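Local coordinates for uncharacterized protein DR_0571 (Deinococcus radiodurans R1, PDB 3C4N) that is of unknown function but binds ADP in the crystal and probably works as an FAD-dependent oxidoreductase of the ETF-QO/FixC family, at residues 64-69 / 187-192; 89-94 / 379-384. One frame throughout, in Å; residues are numbered along the deposited sequence.

Interaction 1 is a largely buried parallel strand pair whose C-terminal end reaches the nucleotide, whereas interaction 2 is a smaller, partly buried meeting of a loop with helix 379-398. The first covers 495 Å² between its segments and is fixed by four backbone hydrogen bonds; the second covers 180 Å² and relies on van der Waals contacts and one water. Their centres lie 28 Å apart and their nearest atoms about 13 Å apart, without touching. Helix 379-398 follows strand 370-374 of the sheet that contains 64-67 and 188-190, while loop 89-94 follows strand 85-86 of the sheet that contains 118-127; interaction 2 therefore joins a loop and a helix that follow strands of two different sheets, and interaction 1 stays within one.

Interaction 1. Residues 64-69 / 187-192; sequences LLLVEE and AGLLLN. With ADP (adenosine-5'-diphosphate), chain C.
Leu66 and Leu189 lie side by side in a parallel strand pair of the Rossmann-type nucleotide-binding fold, their strand axes 4.5 Å apart at 20°. The close part of the contact is the bonded backbone: Leu66 N donates to Gly188 O at 2.8 Å, and its own carbonyl O accepts from Leu190 N at 2.7 Å; Gly188 N to Leu64 O and Glu68 N to Leu190 O complete the set of four. On one sheet face, buried Leu66 CD1 meets Leu189 CD2 at 4.1 Å. On the other, Leu65 CD2 approaches Leu190 CB at 4.0 Å and Leu204 of strand 201-205 touches Val67 and Leu190, yet Gly188 and Leu190 stay partly exposed. Leu191 packs on Leu191 of the second subunit.

Glu68, buried, is the last well-held residue of the pair and binds ADP: its carboxylate reaches the ribose and is anchored by the backbone N atoms of Ala44 and Gly70. The looser end is Glu69 and Asn192, both partly exposed, where the regular backbone bonding has stopped; CA-H...O contacts continue the pairing, among them Asn192 CA to Glu69 O, 3.1 Å. The CB of Glu69 points away from 187-192. With CG set between backbone N and carbonyl carbon (chi1 61°) and the chain extended, its methylene and carboxylate lie over the adenine face. An alanine here is likely to uncover that face, leaving the base freer to shift. The carboxylate is nearly parallel to the purine, Glu69 CD sitting above ADP C5 at 3.6 Å and Glu69 CG above ADP C4 at 3.7 Å.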
ATOM      1  N   LEU A  64      10.151  -8.469   4.813  1.00 15.59           N
ATOM      2  CA  LEU A  64       9.058  -9.181   4.151  1.00 18.05           C
ATOM      3  C   LEU A  64       8.449  -8.325   3.054  1.00 13.91           C
ATOM      4  O   LEU A  64       8.222  -7.141   3.262  1.00 23.49           O
ATOM      5  CB  LEU A  64       7.974  -9.553   5.171  1.00 13.68           C
ATOM      6  CG  LEU A  64       6.664 -10.137   4.626  1.00 17.75           C
ATOM      7  CD1 LEU A  64       6.057 -11.071   5.677  1.00 15.63           C
ATOM      8  CD2 LEU A  64       5.685  -9.015   4.262  1.00  7.10           C
ATOM      9  N   LEU A  65       8.195  -8.918   1.892  1.00 14.25           N
ATOM     10  CA  LEU A  65       7.603  -8.193   0.760  1.00 16.82           C
ATOM     11  C   LEU A  65       6.225  -8.794   0.449  1.00 13.56           C
ATOM     12  O   LEU A  65       6.108  -9.994   0.230  1.00 18.24           O
ATOM     13  CB  LEU A  65       8.503  -8.328  -0.480  1.00 21.59           C
ATOM     14  CG  LEU A  65       8.481  -7.291  -1.619  1.00 23.65           C
ATOM     15  CD1 LEU A  65       8.711  -8.018  -2.942  1.00 25.14           C
ATOM     16  CD2 LEU A  65       7.173  -6.551  -1.674  1.00 18.44           C
ATOM     17  N   LEU A  66       5.191  -7.965   0.428  1.00 15.05           N
ATOM     18  CA  LEU A  66       3.841  -8.435   0.134  1.00 18.36           C
ATOM     19  C   LEU A  66       3.523  -8.107  -1.332  1.00 19.16           C
ATOM     20  O   LEU A  66       3.595  -6.940  -1.746  1.00 16.44           O
ATOM     21  CB  LEU A  66       2.821  -7.739   1.053  1.00 19.21           C
ATOM     22  CG  LEU A  66       1.646  -8.529   1.627  1.00 18.52           C
ATOM     23  CD1 LEU A  66       0.441  -7.616   1.767  1.00  8.14           C
ATOM     24  CD2 LEU A  66       1.305  -9.711   0.726  1.00 24.54           C
ATOM     25  N   VAL A  67       3.181  -9.130  -2.115  1.00 18.45           N
ATOM     26  CA  VAL A  67       2.862  -8.924  -3.531  1.00 22.67           C
ATOM     27  C   VAL A  67       1.428  -9.304  -3.855  1.00 20.03           C
ATOM     28  O   VAL A  67       0.964 -10.403  -3.550  1.00 18.94           O
ATOM     29  CB  VAL A  67       3.795  -9.736  -4.466  1.00 19.14           C
ATOM     30  CG1 VAL A  67       3.594  -9.299  -5.933  1.00 11.87           C
ATOM     31  CG2 VAL A  67       5.224  -9.532  -4.051  1.00 15.98           C
ATOM     32  N   GLU A  68       0.738  -8.374  -4.492  1.00  7.92           N
ATOM     33  CA  GLU A  68      -0.641  -8.565  -4.854  1.00  4.04           C
ATOM     34  C   GLU A  68      -0.842  -8.078  -6.283  1.00  8.74           C
ATOM     35  O   GLU A  68      -0.357  -7.009  -6.646  1.00 14.22           O
ATOM     36  CB  GLU A  68      -1.485  -7.773  -3.868  1.00  8.35           C
ATOM     37  CG  GLU A  68      -2.845  -7.460  -4.348  1.00 18.48           C
ATOM     38  CD  GLU A  68      -3.671  -8.689  -4.552  1.00 20.75           C
ATOM     39  OE1 GLU A  68      -4.507  -8.661  -5.480  1.00 21.04           O
ATOM     40  OE2 GLU A  68      -3.500  -9.667  -3.784  1.00 22.25           O
ATOM     41  N   GLU A  69      -1.546  -8.853  -7.100  1.00 16.51           N
ATOM     42  CA  GLU A  69      -1.753  -8.441  -8.482  1.00 24.44           C
ATOM     43  C   GLU A  69      -2.911  -7.478  -8.634  1.00 20.61           C
ATOM     44  O   GLU A  69      -3.014  -6.769  -9.635  1.00 23.78           O
ATOM     45  CB  GLU A  69      -1.963  -9.652  -9.390  1.00 32.26           C
ATOM     46  CG  GLU A  69      -3.161 -10.518  -9.058  1.00 34.32           C
ATOM     47  CD  GLU A  69      -3.256 -11.726  -9.978  1.00 42.72           C
ATOM     48  OE1 GLU A  69      -4.221 -12.520  -9.814  1.00 35.39           O
ATOM     49  OE2 GLU A  69      -2.363 -11.871 -10.859  1.00 28.98           O
ATOM     50  N   ALA A 187       6.259  -3.703   6.385  1.00 15.99           N
ATOM     51  CA  ALA A 187       6.138  -4.744   5.377  1.00 21.90           C
ATOM     52  C   ALA A 187       6.235  -4.076   4.010  1.00 18.78           C
ATOM     53  O   ALA A 187       5.572  -3.065   3.765  1.00 22.97           O
ATOM     54  CB  ALA A 187       4.799  -5.464   5.512  1.00  7.55           C
ATOM     55  N   GLY A 188       7.077  -4.620   3.140  1.00 12.38           N
ATOM     56  CA  GLY A 188       7.195  -4.057   1.814  1.00 13.58           C
ATOM     57  C   GLY A 188       5.862  -4.305   1.139  1.00 15.73           C
ATOM     58  O   GLY A 188       5.207  -5.303   1.433  1.00 21.99           O
ATOM     59  N   LEU A 189       5.439  -3.418   0.249  1.00 13.72           N
ATOM     60  CA  LEU A 189       4.166  -3.606  -0.422  1.00 19.32           C
ATOM     61  C   LEU A 189       4.280  -3.414  -1.917  1.00 19.88           C
ATOM     62  O   LEU A 189       4.835  -2.428  -2.395  1.00 22.24           O
ATOM     63  CB  LEU A 189       3.124  -2.641   0.145  1.00 23.29           C
ATOM     64  CG  LEU A 189       1.653  -2.719  -0.311  1.00 26.70           C
ATOM     65  CD1 LEU A 189       1.480  -2.091  -1.679  1.00 35.65           C
ATOM     66  CD2 LEU A 189       1.180  -4.155  -0.297  1.00 21.16           C
ATOM     67  N   LEU A 190       3.749  -4.373  -2.657  1.00 22.26           N
ATOM     68  CA  LEU A 190       3.782  -4.311  -4.103  1.00 18.90           C
ATOM     69  C   LEU A 190       2.387  -4.692  -4.590  1.00 16.81           C
ATOM     70  O   LEU A 190       1.935  -5.814  -4.376  1.00 29.94           O
ATOM     71  CB  LEU A 190       4.829  -5.293  -4.620  1.00 17.50           C
ATOM     72  CG  LEU A 190       5.790  -4.811  -5.699  1.00 26.04           C
ATOM     73  CD1 LEU A 190       6.463  -3.509  -5.285  1.00 18.40           C
ATOM     74  CD2 LEU A 190       6.832  -5.897  -5.938  1.00 16.65           C
ATOM     75  N   LEU A 191       1.693  -3.754  -5.217  1.00 15.91           N
ATOM     76  CA  LEU A 191       0.354  -4.019  -5.719  1.00 10.47           C
ATOM     77  C   LEU A 191       0.370  -4.100  -7.237  1.00 16.27           C
ATOM     78  O   LEU A 191       1.401  -3.861  -7.866  1.00 20.44           O
ATOM     79  CB  LEU A 191      -0.605  -2.916  -5.276  1.00  5.25           C
ATOM     80  CG  LEU A 191      -0.703  -2.695  -3.769  1.00 12.38           C
ATOM     81  CD1 LEU A 191      -1.539  -1.458  -3.481  1.00 19.88           C
ATOM     82  CD2 LEU A 191      -1.313  -3.915  -3.101  1.00 13.76           C
ATOM     83  N   ASN A 192      -0.779  -4.436  -7.814  1.00 18.82           N
ATOM     84  CA  ASN A 192      -0.928  -4.550  -9.258  1.00 18.59           C
ATOM     85  C   ASN A 192       0.277  -5.237  -9.895  1.00 21.77           C
ATOM     86  O   ASN A 192       0.761  -4.829 -10.952  1.00 27.73           O
ATOM     87  CB  ASN A 192      -1.134  -3.159  -9.859  1.00 13.83           C
ATOM     88  CG  ASN A 192      -2.203  -2.355  -9.113  1.00 19.66           C
ATOM     89  OD1 ASN A 192      -1.895  -1.465  -8.310  1.00 12.69           O
ATOM     90  ND2 ASN A 192      -3.463  -2.678  -9.370  1.00 16.34           N
TER
HETATM   91  PB  ADP C 411      -7.645 -16.124   0.151  1.00 25.71           P
HETATM   92  O1B ADP C 411      -7.100 -17.468   0.338  1.00 19.79           O
HETATM   93  O2B ADP C 411      -7.250 -15.172   1.376  1.00 30.48           O
HETATM   94  O3B ADP C 411      -9.253 -16.182   0.018  1.00 33.15           O
HETATM   95  PA  ADP C 411      -7.979 -14.575  -1.972  1.00 19.51           P
HETATM   96  O1A ADP C 411      -8.495 -15.340  -3.124  1.00 20.72           O
HETATM   97  O2A ADP C 411      -9.231 -14.048  -1.090  1.00 16.15           O
HETATM   98  O3A ADP C 411      -6.972 -15.469  -1.100  1.00 33.91           O
HETATM   99  O5' ADP C 411      -6.980 -13.393  -2.378  1.00 23.42           O
HETATM  100  C5' ADP C 411      -5.690 -13.921  -2.419  1.00  1.38           C
HETATM  101  C4' ADP C 411      -4.787 -13.047  -3.249  1.00 21.87           C
HETATM  102  O4' ADP C 411      -3.684 -13.476  -4.089  1.00 20.34           O
HETATM  103  C3' ADP C 411      -5.864 -12.518  -4.144  1.00 23.76           C
HETATM  104  O3' ADP C 411      -6.537 -11.431  -3.507  1.00 29.30           O
HETATM  105  C2' ADP C 411      -5.144 -12.124  -5.436  1.00 19.30           C
HETATM  106  O2' ADP C 411      -5.368 -10.734  -5.726  1.00 34.85           O
HETATM  107  C1' ADP C 411      -3.659 -12.478  -5.144  1.00 19.31           C
HETATM  108  N9  ADP C 411      -2.984 -13.177  -6.189  1.00 21.28           N
HETATM  109  C8  ADP C 411      -3.507 -14.286  -6.873  1.00 28.02           C
HETATM  110  N7  ADP C 411      -2.646 -14.669  -7.799  1.00 21.84           N
HETATM  111  C5  ADP C 411      -1.539 -13.881  -7.734  1.00 19.81           C
HETATM  112  C6  ADP C 411      -0.264 -13.867  -8.358  1.00 18.33           C
HETATM  113  N6  ADP C 411       0.203 -14.993  -9.069  1.00 15.62           N
HETATM  114  N1  ADP C 411       0.607 -12.881  -8.048  1.00 18.42           N
HETATM  115  C2  ADP C 411       0.310 -11.946  -7.147  1.00 16.54           C
HETATM  116  N3  ADP C 411      -0.800 -11.939  -6.504  1.00 19.53           N
HETATM  117  C4  ADP C 411      -1.758 -12.935  -6.692  1.00 18.48           C

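Interaction 2. Residues 89-94 / 379-384; sequences QDIPAG and ADTLGL
Asp90 and Thr381 bring the two backbones to their nearest point, 6.5 Å between their CA atoms. Residues 89-94 form no regular helix or strand, whereas 379-384 open helix 379-398, whose first turn is marked by a bond from Gly383 N to Ala379 O. CA-CB bonds of Asp90, Thr381 and Leu382 point across the gap, so side chains make the junction.

Thr381 uses both its branches. Its methyl CG2, anti to the backbone nitrogen, meets Ile91 CG1 at 3.9 Å, the two side chains crossing at about a right angle. On the other branch OG1, beside that nitrogen (chi1 -58°), lies 3.5 Å from Asp90 CB and also receives a weak bond from Thr87 N. Water 1 bridges the polar ends: it donates to Asp90 OD2 at 2.6 Å and is hydrogen-bonded to Thr381 OG1 at 3.1 Å. Asp90 OD1 meanwhile forms a salt bridge to Arg272, which ties the loop to strand 270-273. Farther along, Leu382 CD1 comes against the Pro92 ring at CD, 3.7 Å away, and the same leucine also packs on Ala99 of helix 96-107, as does Ile91.

The contact thus joins a loop following strand 85-86, in the sheet that contains 118-127, to a helix following strand 370-374, in the sheet that contains 64-67. Since the direct touches are van der Waals contacts, mostly between carbons, the junction is small and weakly directional; its polar side is set by the water bridge and by Arg272, which probably answers most of the aspartate's negative charge.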
ATOM      1  N   GLN A  89     -20.347 -24.667  14.215  1.00 23.31           N
ATOM      2  CA  GLN A  89     -20.799 -25.766  13.357  1.00 25.29           C
ATOM      3  C   GLN A  89     -19.872 -25.957  12.166  1.00 20.52           C
ATOM      4  O   GLN A  89     -20.028 -26.895  11.388  1.00 22.10           O
ATOM      5  CB  GLN A  89     -22.238 -25.523  12.878  1.00 30.58           C
ATOM      6  CG  GLN A  89     -23.264 -25.569  14.009  1.00 25.46           C
ATOM      7  CD  GLN A  89     -24.666 -25.211  13.563  1.00 33.95           C
ATOM      8  OE1 GLN A  89     -25.585 -25.114  14.384  1.00 32.29           O
ATOM      9  NE2 GLN A  89     -24.844 -25.012  12.260  1.00 35.15           N
ATOM     10  N   ASP A  90     -18.905 -25.062  12.019  1.00 17.63           N
ATOM     11  CA  ASP A  90     -17.971 -25.190  10.921  1.00 20.31           C
ATOM     12  C   ASP A  90     -16.622 -25.665  11.423  1.00 20.00           C
ATOM     13  O   ASP A  90     -15.612 -25.516  10.740  1.00 21.64           O
ATOM     14  CB  ASP A  90     -17.811 -23.865  10.186  1.00 23.03           C
ATOM     15  CG  ASP A  90     -18.974 -23.566   9.265  1.00 27.97           C
ATOM     16  OD1 ASP A  90     -19.869 -24.436   9.115  1.00 18.20           O
ATOM     17  OD2 ASP A  90     -18.981 -22.459   8.678  1.00 29.20           O
ATOM     18  N   ILE A  91     -16.611 -26.244  12.618  1.00 17.43           N
ATOM     19  CA  ILE A  91     -15.382 -26.751  13.203  1.00 16.44           C
ATOM     20  C   ILE A  91     -15.286 -28.262  13.001  1.00 19.67           C
ATOM     21  O   ILE A  91     -16.068 -29.020  13.567  1.00 17.11           O
ATOM     22  CB  ILE A  91     -15.324 -26.486  14.721  1.00 18.84           C
ATOM     23  CG1 ILE A  91     -15.496 -24.991  15.013  1.00 19.62           C
ATOM     24  CG2 ILE A  91     -13.994 -27.005  15.282  1.00 13.91           C
ATOM     25  CD1 ILE A  91     -15.643 -24.662  16.496  1.00  6.85           C
ATOM     26  N   PRO A  92     -14.342 -28.717  12.167  1.00 19.79           N
ATOM     27  CA  PRO A  92     -14.202 -30.159  11.953  1.00 22.84           C
ATOM     28  C   PRO A  92     -13.662 -30.719  13.267  1.00 24.96           C
ATOM     29  O   PRO A  92     -13.178 -29.955  14.104  1.00 26.84           O
ATOM     30  CB  PRO A  92     -13.164 -30.249  10.835  1.00 21.85           C
ATOM     31  CG  PRO A  92     -13.390 -28.995  10.056  1.00 16.09           C
ATOM     32  CD  PRO A  92     -13.576 -27.964  11.161  1.00 26.29           C
ATOM     33  N   ALA A  93     -13.731 -32.036  13.448  1.00 20.67           N
ATOM     34  CA  ALA A  93     -13.246 -32.669  14.671  1.00 16.77           C
ATOM     35  C   ALA A  93     -11.739 -32.522  14.815  1.00 15.18           C
ATOM     36  O   ALA A  93     -10.988 -32.882  13.911  1.00 19.36           O
ATOM     37  CB  ALA A  93     -13.627 -34.139  14.683  1.00 14.57           C
ATOM     38  N   GLY A  94     -11.296 -31.984  15.949  1.00 15.76           N
ATOM     39  CA  GLY A  94      -9.871 -31.819  16.183  1.00  5.34           C
ATOM     40  C   GLY A  94      -9.378 -30.414  15.917  1.00 13.61           C
ATOM     41  O   GLY A  94      -8.235 -30.086  16.224  1.00 17.00           O
ATOM     42  N   ALA A 379     -12.718 -20.841   5.969  1.00  8.49           N
ATOM     43  CA  ALA A 379     -11.834 -19.754   6.369  1.00 14.60           C
ATOM     44  C   ALA A 379     -12.426 -18.770   7.385  1.00 15.76           C
ATOM     45  O   ALA A 379     -11.688 -18.175   8.168  1.00 11.38           O
ATOM     46  CB  ALA A 379     -11.337 -19.003   5.143  1.00 16.14           C
ATOM     47  N   ASP A 380     -13.739 -18.587   7.387  1.00  7.36           N
ATOM     48  CA  ASP A 380     -14.319 -17.661   8.347  1.00 16.09           C
ATOM     49  C   ASP A 380     -14.174 -18.171   9.790  1.00 15.40           C
ATOM     50  O   ASP A 380     -14.073 -17.376  10.726  1.00  9.31           O
ATOM     51  CB  ASP A 380     -15.796 -17.373   8.004  1.00 16.09           C
ATOM     52  CG  ASP A 380     -15.964 -16.677   6.631  1.00 26.86           C
ATOM     53  OD1 ASP A 380     -15.200 -15.718   6.336  1.00 12.86           O
ATOM     54  OD2 ASP A 380     -16.869 -17.086   5.859  1.00 21.79           O
ATOM     55  N   THR A 381     -14.133 -19.488   9.977  1.00 17.96           N
ATOM     56  CA  THR A 381     -13.998 -20.033  11.329  1.00 19.81           C
ATOM     57  C   THR A 381     -12.573 -20.437  11.703  1.00 15.58           C
ATOM     58  O   THR A 381     -12.215 -20.435  12.879  1.00 15.15           O
ATOM     59  CB  THR A 381     -14.902 -21.272  11.524  1.00 13.61           C
ATOM     60  OG1 THR A 381     -16.268 -20.916  11.273  1.00 18.63           O
ATOM     61  CG2 THR A 381     -14.780 -21.813  12.953  1.00  6.06           C
ATOM     62  N   LEU A 382     -11.764 -20.759  10.698  1.00 17.16           N
ATOM     63  CA  LEU A 382     -10.403 -21.235  10.924  1.00 17.20           C
ATOM     64  C   LEU A 382      -9.272 -20.516  10.169  1.00 15.27           C
ATOM     65  O   LEU A 382      -8.111 -20.901  10.306  1.00 18.63           O
ATOM     66  CB  LEU A 382     -10.360 -22.719  10.552  1.00 16.42           C
ATOM     67  CG  LEU A 382     -11.461 -23.623  11.127  1.00 15.85           C
ATOM     68  CD1 LEU A 382     -11.504 -24.947  10.377  1.00 10.40           C
ATOM     69  CD2 LEU A 382     -11.222 -23.845  12.596  1.00 14.24           C
ATOM     70  N   GLY A 383      -9.595 -19.491   9.381  1.00 13.06           N
ATOM     71  CA  GLY A 383      -8.584 -18.790   8.590  1.00  7.73           C
ATOM     72  C   GLY A 383      -7.372 -18.183   9.286  1.00  7.17           C
ATOM     73  O   GLY A 383      -6.241 -18.501   8.936  1.00  5.80           O
ATOM     74  N   LEU A 384      -7.594 -17.293  10.249  1.00  9.65           N
ATOM     75  CA  LEU A 384      -6.488 -16.660  10.961  1.00 14.39           C
ATOM     76  C   LEU A 384      -5.537 -17.689  11.565  1.00 15.49           C
ATOM     77  O   LEU A 384      -4.327 -17.603  11.379  1.00 15.82           O
ATOM     78  CB  LEU A 384      -7.018 -15.735  12.067  1.00 14.26           C
ATOM     79  CG  LEU A 384      -7.744 -14.466  11.603  1.00 19.10           C
ATOM     80  CD1 LEU A 384      -8.395 -13.716  12.791  1.00 18.19           C
ATOM     81  CD2 LEU A 384      -6.728 -13.574  10.912  1.00 14.50           C
TER
HETATM   82  O   HOH W   1     -17.316 -20.509   8.413  1.00 15.13           O